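Local coordinates for protein nucleoside 2-deoxyribosyltransferase (Enterococcus faecalis, PDB 7M5H) that probably cleaves the N-glycosidic bond of deoxynucleosides or their monophosphates, perhaps as a 5-hydroxymethyl-dUMP N-hydrolase, at residues B[7-12]-B[74-79]; B[101-106]-B[145-150]. One frame throughout, in Å; residues are numbered along the deposited sequence.

Both contacts belong to one five-stranded parallel sheet with strand order 2-1-3-4-5, a Rossmann-like layout that helices cover on its two faces. Interaction 1 joins strand 5-10 to strand 72-76 close to the centre of the folded chain, and interaction 2 joins strand 100-103 to strand 144-147, at one edge of the sheet within this chain; their centres are about 10 Å apart. They follow in series along the sequence, the first closing before the second opens. Strands 72-76 and 100-103 are themselves neighbours, so the pairs are continuous across the sheet, with Leu103 N lying 2.9 Å from Ala75 O. Beyond the strand ends, Asp78 OD2 probably hydrogen-bonds to Thr105 OG1, tying together the loops that follow strands 72-76 and 100-103.

Interaction 1: B[7-12]-B[74-79]; sequences IYFAGP and VALLDG
Ala10 is bonded to the neighbouring strand through both its backbone N and its O. Strands 7-10 and 74-76 run parallel, their axes 4.6 Å apart at closest and inclined by 6°. Val74 N donates to Tyr8 O at 2.9 Å, and Val74 O takes Ala10 N at a short 2.6 Å. Ala10 O then receives Leu76 N at 2.9 Å, with the donor tilted 28° from the carbonyl plane, and also meets Ala75 CA in a CH···O contact of 3.3 Å. Farther along, Gly11 N donates to a bound glycerol, probably from the crystallisation liquor. The hydroxyl of Tyr8 is hydrogen-bonded to Glu89 and Asp63. On the face carrying Phe9 and Val74, Phe9 CG lies anti to its backbone N (chi1 -167°), which carries the ring along the strand to Leu76; Phe9 CZ sits 3.6 Å from Leu76 CD1, while the ring's CE1 side lies against Val74 CG1. Ile7 CG2 adds a 3.7 Å contact with Val74 CG2. Helix 16-30 covers the Phe9 face through Asn22 and Val26, helix 84-96 packs on Ala10 and Ala75 from the other face, and strands 36-39 and 100-103 flank the pair.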
ATOM      1  N   ILE B   7      22.876  11.586  11.962  1.00 57.40           N
ATOM      2  CA  ILE B   7      21.839  10.582  11.763  1.00 55.79           C
ATOM      3  C   ILE B   7      20.766  11.163  10.855  1.00 49.71           C
ATOM      4  O   ILE B   7      20.304  12.290  11.072  1.00 49.94           O
ATOM      5  CB  ILE B   7      21.229  10.127  13.100  1.00 50.75           C
ATOM      6  CG1 ILE B   7      22.297   9.495  13.994  1.00 52.49           C
ATOM      7  CG2 ILE B   7      20.086   9.153  12.861  1.00 47.86           C
ATOM      8  CD1 ILE B   7      21.766   9.033  15.333  1.00 53.19           C
ATOM      9  N   TYR B   8      20.374  10.398   9.841  1.00 46.01           N
ATOM     10  CA  TYR B   8      19.233  10.734   9.000  1.00 47.67           C
ATOM     11  C   TYR B   8      18.049   9.884   9.440  1.00 46.51           C
ATOM     12  O   TYR B   8      18.144   8.652   9.473  1.00 44.26           O
ATOM     13  CB  TYR B   8      19.542  10.500   7.522  1.00 42.63           C
ATOM     14  CG  TYR B   8      18.409  10.895   6.599  1.00 40.90           C
ATOM     15  CD1 TYR B   8      18.274  12.203   6.156  1.00 46.43           C
ATOM     16  CD2 TYR B   8      17.474   9.959   6.174  1.00 38.85           C
ATOM     17  CE1 TYR B   8      17.239  12.571   5.315  1.00 43.95           C
ATOM     18  CE2 TYR B   8      16.436  10.316   5.334  1.00 45.62           C
ATOM     19  CZ  TYR B   8      16.323  11.623   4.907  1.00 45.25           C
ATOM     20  OH  TYR B   8      15.292  11.983   4.070  1.00 39.33           O
ATOM     21  N   PHE B   9      16.941  10.537   9.775  1.00 46.12           N
ATOM     22  CA  PHE B   9      15.737   9.855  10.241  1.00 44.52           C
ATOM     23  C   PHE B   9      14.814   9.650   9.044  1.00 47.68           C
ATOM     24  O   PHE B   9      14.155  10.587   8.584  1.00 42.30           O
ATOM     25  CB  PHE B   9      15.055  10.653  11.347  1.00 47.07           C
ATOM     26  CG  PHE B   9      13.994   9.886  12.082  1.00 46.95           C
ATOM     27  CD1 PHE B   9      14.312   9.158  13.216  1.00 43.43           C
ATOM     28  CD2 PHE B   9      12.682   9.890  11.639  1.00 45.03           C
ATOM     29  CE1 PHE B   9      13.341   8.451  13.897  1.00 43.75           C
ATOM     30  CE2 PHE B   9      11.705   9.187  12.315  1.00 46.27           C
ATOM     31  CZ  PHE B   9      12.036   8.465  13.445  1.00 42.19           C
ATOM     32  N   ALA B  10      14.768   8.419   8.541  1.00 38.41           N
ATOM     33  CA  ALA B  10      13.925   8.076   7.406  1.00 41.92           C
ATOM     34  C   ALA B  10      12.587   7.541   7.897  1.00 38.71           C
ATOM     35  O   ALA B  10      12.540   6.676   8.779  1.00 42.19           O
ATOM     36  CB  ALA B  10      14.613   7.043   6.512  1.00 35.76           C
ATOM     37  N   GLY B  11      11.504   8.057   7.325  1.00 39.43           N
ATOM     38  CA  GLY B  11      10.172   7.643   7.689  1.00 36.62           C
ATOM     39  C   GLY B  11       9.125   8.539   7.064  1.00 36.33           C
ATOM     40  O   GLY B  11       9.388   9.703   6.742  1.00 37.31           O
ATOM     41  N   PRO B  12       7.918   8.011   6.862  1.00 32.44           N
ATOM     42  CA  PRO B  12       6.824   8.857   6.373  1.00 39.56           C
ATOM     43  C   PRO B  12       6.551   9.990   7.350  1.00 38.76           C
ATOM     44  O   PRO B  12       6.658   9.823   8.568  1.00 36.36           O
ATOM     45  CB  PRO B  12       5.639   7.888   6.274  1.00 34.93           C
ATOM     46  CG  PRO B  12       5.988   6.759   7.196  1.00 36.16           C
ATOM     47  CD  PRO B  12       7.481   6.627   7.114  1.00 29.25           C
ATOM     48  N   VAL B  74      18.437   5.948  10.347  1.00 39.04           N
ATOM     49  CA  VAL B  74      17.373   5.317  11.116  1.00 40.06           C
ATOM     50  C   VAL B  74      16.121   5.314  10.252  1.00 40.69           C
ATOM     51  O   VAL B  74      15.687   6.368   9.774  1.00 46.13           O
ATOM     52  CB  VAL B  74      17.132   6.044  12.449  1.00 45.26           C
ATOM     53  CG1 VAL B  74      15.930   5.450  13.167  1.00 42.46           C
ATOM     54  CG2 VAL B  74      18.372   5.960  13.327  1.00 44.71           C
ATOM     55  N   ALA B  75      15.543   4.133  10.042  1.00 39.56           N
ATOM     56  CA  ALA B  75      14.424   3.960   9.127  1.00 37.76           C
ATOM     57  C   ALA B  75      13.233   3.350   9.849  1.00 37.78           C
ATOM     58  O   ALA B  75      13.379   2.393  10.614  1.00 33.92           O
ATOM     59  CB  ALA B  75      14.817   3.079   7.937  1.00 29.32           C
ATOM     60  N   LEU B  76      12.053   3.910   9.599  1.00 34.56           N
ATOM     61  CA  LEU B  76      10.803   3.387  10.134  1.00 33.70           C
ATOM     62  C   LEU B  76      10.107   2.593   9.035  1.00 32.88           C
ATOM     63  O   LEU B  76       9.787   3.142   7.975  1.00 35.94           O
ATOM     64  CB  LEU B  76       9.911   4.520  10.643  1.00 35.19           C
ATOM     65  CG  LEU B  76      10.048   4.904  12.122  1.00 45.97           C
ATOM     66  CD1 LEU B  76      11.505   5.033  12.548  1.00 44.09           C
ATOM     67  CD2 LEU B  76       9.298   6.195  12.411  1.00 43.36           C
ATOM     68  N   LEU B  77       9.882   1.303   9.285  1.00 30.14           N
ATOM     69  CA  LEU B  77       9.350   0.395   8.276  1.00 30.76           C
ATOM     70  C   LEU B  77       7.851   0.150   8.401  1.00 31.17           C
ATOM     71  O   LEU B  77       7.272  -0.488   7.515  1.00 32.47           O
ATOM     72  CB  LEU B  77      10.080  -0.953   8.338  1.00 31.83           C
ATOM     73  CG  LEU B  77      11.609  -0.950   8.265  1.00 29.18           C
ATOM     74  CD1 LEU B  77      12.138  -2.377   8.254  1.00 28.27           C
ATOM     75  CD2 LEU B  77      12.098  -0.184   7.045  1.00 26.41           C
ATOM     76  N   ASP B  78       7.213   0.637   9.461  1.00 33.08           N
ATOM     77  CA  ASP B  78       5.818   0.310   9.717  1.00 35.86           C
ATOM     78  C   ASP B  78       4.901   0.933   8.664  1.00 34.38           C
ATOM     79  O   ASP B  78       5.293   1.805   7.881  1.00 32.81           O
ATOM     80  CB  ASP B  78       5.414   0.767  11.118  1.00 33.29           C
ATOM     81  CG  ASP B  78       5.827  -0.222  12.191  1.00 35.96           C
ATOM     82  OD1 ASP B  78       5.412  -1.397  12.106  1.00 31.99           O
ATOM     83  OD2 ASP B  78       6.576   0.170  13.109  1.00 37.42           O
ATOM     84  N   GLY B  79       3.654   0.469   8.664  1.00 38.71           N
ATOM     85  CA  GLY B  79       2.687   0.828   7.656  1.00 32.89           C
ATOM     86  C   GLY B  79       2.175  -0.413   6.956  1.00 36.19           C
ATOM     87  O   GLY B  79       2.707  -1.513   7.141  1.00 34.24           O
TER

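Interaction 2: B[101-106]-B[145-150]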
ATOM      1  N   VAL B 101      19.744   1.303  10.741  1.00 38.88           N
ATOM      2  CA  VAL B 101      19.065   0.682  11.875  1.00 34.85           C
ATOM      3  C   VAL B 101      17.576   0.964  11.727  1.00 40.04           C
ATOM      4  O   VAL B 101      17.151   2.125  11.766  1.00 39.72           O
ATOM      5  CB  VAL B 101      19.598   1.206  13.217  1.00 36.72           C
ATOM      6  CG1 VAL B 101      18.817   0.592  14.369  1.00 38.96           C
ATOM      7  CG2 VAL B 101      21.081   0.898  13.355  1.00 42.69           C
ATOM      8  N   ALA B 102      16.786  -0.092  11.557  1.00 36.24           N
ATOM      9  CA  ALA B 102      15.373   0.035  11.236  1.00 32.73           C
ATOM     10  C   ALA B 102      14.499  -0.377  12.415  1.00 39.63           C
ATOM     11  O   ALA B 102      14.849  -1.273  13.189  1.00 36.31           O
ATOM     12  CB  ALA B 102      15.011  -0.809  10.012  1.00 27.76           C
ATOM     13  N   LEU B 103      13.349   0.282  12.533  1.00 34.47           N
ATOM     14  CA  LEU B 103      12.373   0.011  13.579  1.00 37.50           C
ATOM     15  C   LEU B 103      11.102  -0.554  12.958  1.00 31.28           C
ATOM     16  O   LEU B 103      10.581   0.002  11.986  1.00 34.35           O
ATOM     17  CB  LEU B 103      12.052   1.279  14.372  1.00 36.70           C
ATOM     18  CG  LEU B 103      10.991   1.116  15.462  1.00 37.23           C
ATOM     19  CD1 LEU B 103      11.499   0.211  16.575  1.00 39.54           C
ATOM     20  CD2 LEU B 103      10.569   2.467  16.013  1.00 38.81           C
ATOM     21  N   TYR B 104      10.600  -1.648  13.532  1.00 34.41           N
ATOM     22  CA  TYR B 104       9.448  -2.376  12.993  1.00 35.70           C
ATOM     23  C   TYR B 104       8.627  -2.893  14.173  1.00 37.82           C
ATOM     24  O   TYR B 104       8.925  -3.960  14.719  1.00 36.19           O
ATOM     25  CB  TYR B 104       9.905  -3.514  12.086  1.00 30.89           C
ATOM     26  CG  TYR B 104       8.802  -4.435  11.621  1.00 35.98           C
ATOM     27  CD1 TYR B 104       7.717  -3.947  10.905  1.00 31.79           C
ATOM     28  CD2 TYR B 104       8.853  -5.799  11.884  1.00 33.54           C
ATOM     29  CE1 TYR B 104       6.709  -4.789  10.472  1.00 35.85           C
ATOM     30  CE2 TYR B 104       7.849  -6.649  11.454  1.00 34.76           C
ATOM     31  CZ  TYR B 104       6.781  -6.137  10.749  1.00 32.39           C
ATOM     32  OH  TYR B 104       5.780  -6.978  10.320  1.00 31.56           O
ATOM     33  N   THR B 105       7.589  -2.147  14.550  1.00 36.95           N
ATOM     34  CA  THR B 105       6.827  -2.420  15.763  1.00 35.89           C
ATOM     35  C   THR B 105       5.499  -3.123  15.514  1.00 36.73           C
ATOM     36  O   THR B 105       4.757  -3.350  16.474  1.00 42.43           O
ATOM     37  CB  THR B 105       6.556  -1.115  16.521  1.00 39.34           C
ATOM     38  OG1 THR B 105       5.686  -0.284  15.743  1.00 38.87           O
ATOM     39  CG2 THR B 105       7.850  -0.371  16.792  1.00 38.17           C
ATOM     40  N   ASP B 106       5.179  -3.463  14.265  1.00 36.41           N
ATOM     41  CA  ASP B 106       3.866  -4.007  13.928  1.00 35.59           C
ATOM     42  C   ASP B 106       3.527  -5.207  14.801  1.00 38.39           C
ATOM     43  O   ASP B 106       4.267  -6.194  14.836  1.00 33.32           O
ATOM     44  CB  ASP B 106       3.832  -4.393  12.446  1.00 33.92           C
ATOM     45  CG  ASP B 106       2.422  -4.631  11.932  1.00 38.40           C
ATOM     46  OD1 ASP B 106       1.706  -5.480  12.502  1.00 33.52           O
ATOM     47  OD2 ASP B 106       2.024  -3.960  10.954  1.00 34.70           O
ATOM     48  N   ARG B 145      20.668  -3.417  11.163  1.00 36.14           N
ATOM     49  CA  ARG B 145      19.861  -4.248  12.038  1.00 36.28           C
ATOM     50  C   ARG B 145      18.426  -3.751  12.002  1.00 39.30           C
ATOM     51  O   ARG B 145      18.174  -2.560  11.797  1.00 34.38           O
ATOM     52  CB  ARG B 145      20.410  -4.205  13.468  1.00 38.07           C
ATOM     53  CG  ARG B 145      19.697  -5.081  14.487  1.00 51.33           C
ATOM     54  CD  ARG B 145      20.112  -4.677  15.899  1.00 46.00           C
ATOM     55  NE  ARG B 145      20.726  -5.765  16.659  1.00 67.85           N
ATOM     56  CZ  ARG B 145      20.253  -6.235  17.811  1.00 70.39           C
ATOM     57  NH1 ARG B 145      20.878  -7.227  18.433  1.00 60.63           N
ATOM     58  NH2 ARG B 145      19.161  -5.707  18.349  1.00 67.70           N
ATOM     59  N   VAL B 146      17.493  -4.682  12.177  1.00 40.11           N
ATOM     60  CA  VAL B 146      16.079  -4.379  12.343  1.00 32.81           C
ATOM     61  C   VAL B 146      15.687  -4.738  13.770  1.00 40.09           C
ATOM     62  O   VAL B 146      15.899  -5.873  14.211  1.00 41.38           O
ATOM     63  CB  VAL B 146      15.208  -5.141  11.331  1.00 37.67           C
ATOM     64  CG1 VAL B 146      13.741  -4.770  11.511  1.00 27.56           C
ATOM     65  CG2 VAL B 146      15.667  -4.867   9.905  1.00 30.74           C
ATOM     66  N   VAL B 147      15.107  -3.775  14.485  1.00 37.39           N
ATOM     67  CA  VAL B 147      14.640  -3.988  15.848  1.00 38.00           C
ATOM     68  C   VAL B 147      13.126  -3.819  15.874  1.00 36.84           C
ATOM     69  O   VAL B 147      12.524  -3.236  14.969  1.00 40.32           O
ATOM     70  CB  VAL B 147      15.315  -3.032  16.851  1.00 41.61           C
ATOM     71  CG1 VAL B 147      16.814  -3.279  16.891  1.00 39.53           C
ATOM     72  CG2 VAL B 147      15.015  -1.587  16.487  1.00 42.99           C
ATOM     73  N   SER B 148      12.510  -4.341  16.935  1.00 37.67           N
ATOM     74  CA  SER B 148      11.057  -4.361  17.055  1.00 44.69           C
ATOM     75  C   SER B 148      10.536  -3.518  18.213  1.00 45.72           C
ATOM     76  O   SER B 148       9.332  -3.547  18.491  1.00 49.70           O
ATOM     77  CB  SER B 148      10.560  -5.803  17.200  1.00 41.18           C
ATOM     78  OG  SER B 148      11.114  -6.415  18.351  1.00 48.40           O
ATOM     79  N   SER B 149      11.399  -2.768  18.893  1.00 46.91           N
ATOM     80  CA  SER B 149      10.954  -1.928  19.995  1.00 51.31           C
ATOM     81  C   SER B 149      11.783  -0.655  20.026  1.00 54.26           C
ATOM     82  O   SER B 149      12.919  -0.615  19.547  1.00 45.94           O
ATOM     83  CB  SER B 149      11.049  -2.657  21.342  1.00 51.10           C
ATOM     84  OG  SER B 149      12.400  -2.865  21.715  1.00 53.52           O
ATOM     85  N   GLU B 150      11.191   0.393  20.603  1.00 47.08           N
ATOM     86  CA  GLU B 150      11.904   1.657  20.757  1.00 47.65           C
ATOM     87  C   GLU B 150      13.076   1.522  21.720  1.00 53.23           C
ATOM     88  O   GLU B 150      14.101   2.191  21.545  1.00 52.81           O
ATOM     89  CB  GLU B 150      10.939   2.742  21.235  1.00 52.97           C
ATOM     90  CG  GLU B 150       9.698   2.888  20.362  1.00 55.49           C
ATOM     91  CD  GLU B 150       8.646   3.789  20.981  1.00 60.10           C
ATOM     92  OE1 GLU B 150       8.898   4.334  22.076  1.00 54.89           O
ATOM     93  OE2 GLU B 150       7.565   3.950  20.373  1.00 57.36           O
TER
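Arg145 O accepts Ala102 N at 2.8 Å in a nearly straight bond; Val101 CA approaches the same oxygen. Strands 101-103 and 145-147 run parallel, inclined by 23°. Val146 follows on the face of Ala102, its CG2 meeting Ala102 CB at 4.1 Å while CG1 reaches Tyr104 CB. At Val147 the backbone is bonded through both N and O: N donates to Ala102 O (2.8 Å, 175°), and O receives Tyr104 N at 2.9 Å with a more bent 140°. Val147 CG2, set between the backbone N and carbonyl carbon, presses to 3.3 Å from Ala102 O and lies beside Leu103 CD1. Ser148 continues past the strand, its CA 3.2 Å from Tyr104 O. Ser149 O lies 3.4 Å from Leu103 CD1, and the Ser149 hydroxyl N-caps helix 150-159 by accepting Asp152 N. The carboxylate of Glu150 turns to Tyr21 and Tyr24. Helix 150-159 packs over Val101 and Val147, with helix 16-30 covering Leu103 on the same side, while helix 134-141 closes over Ala102 and Val146; strand 72-76 bonds to 100-103 along its other edge.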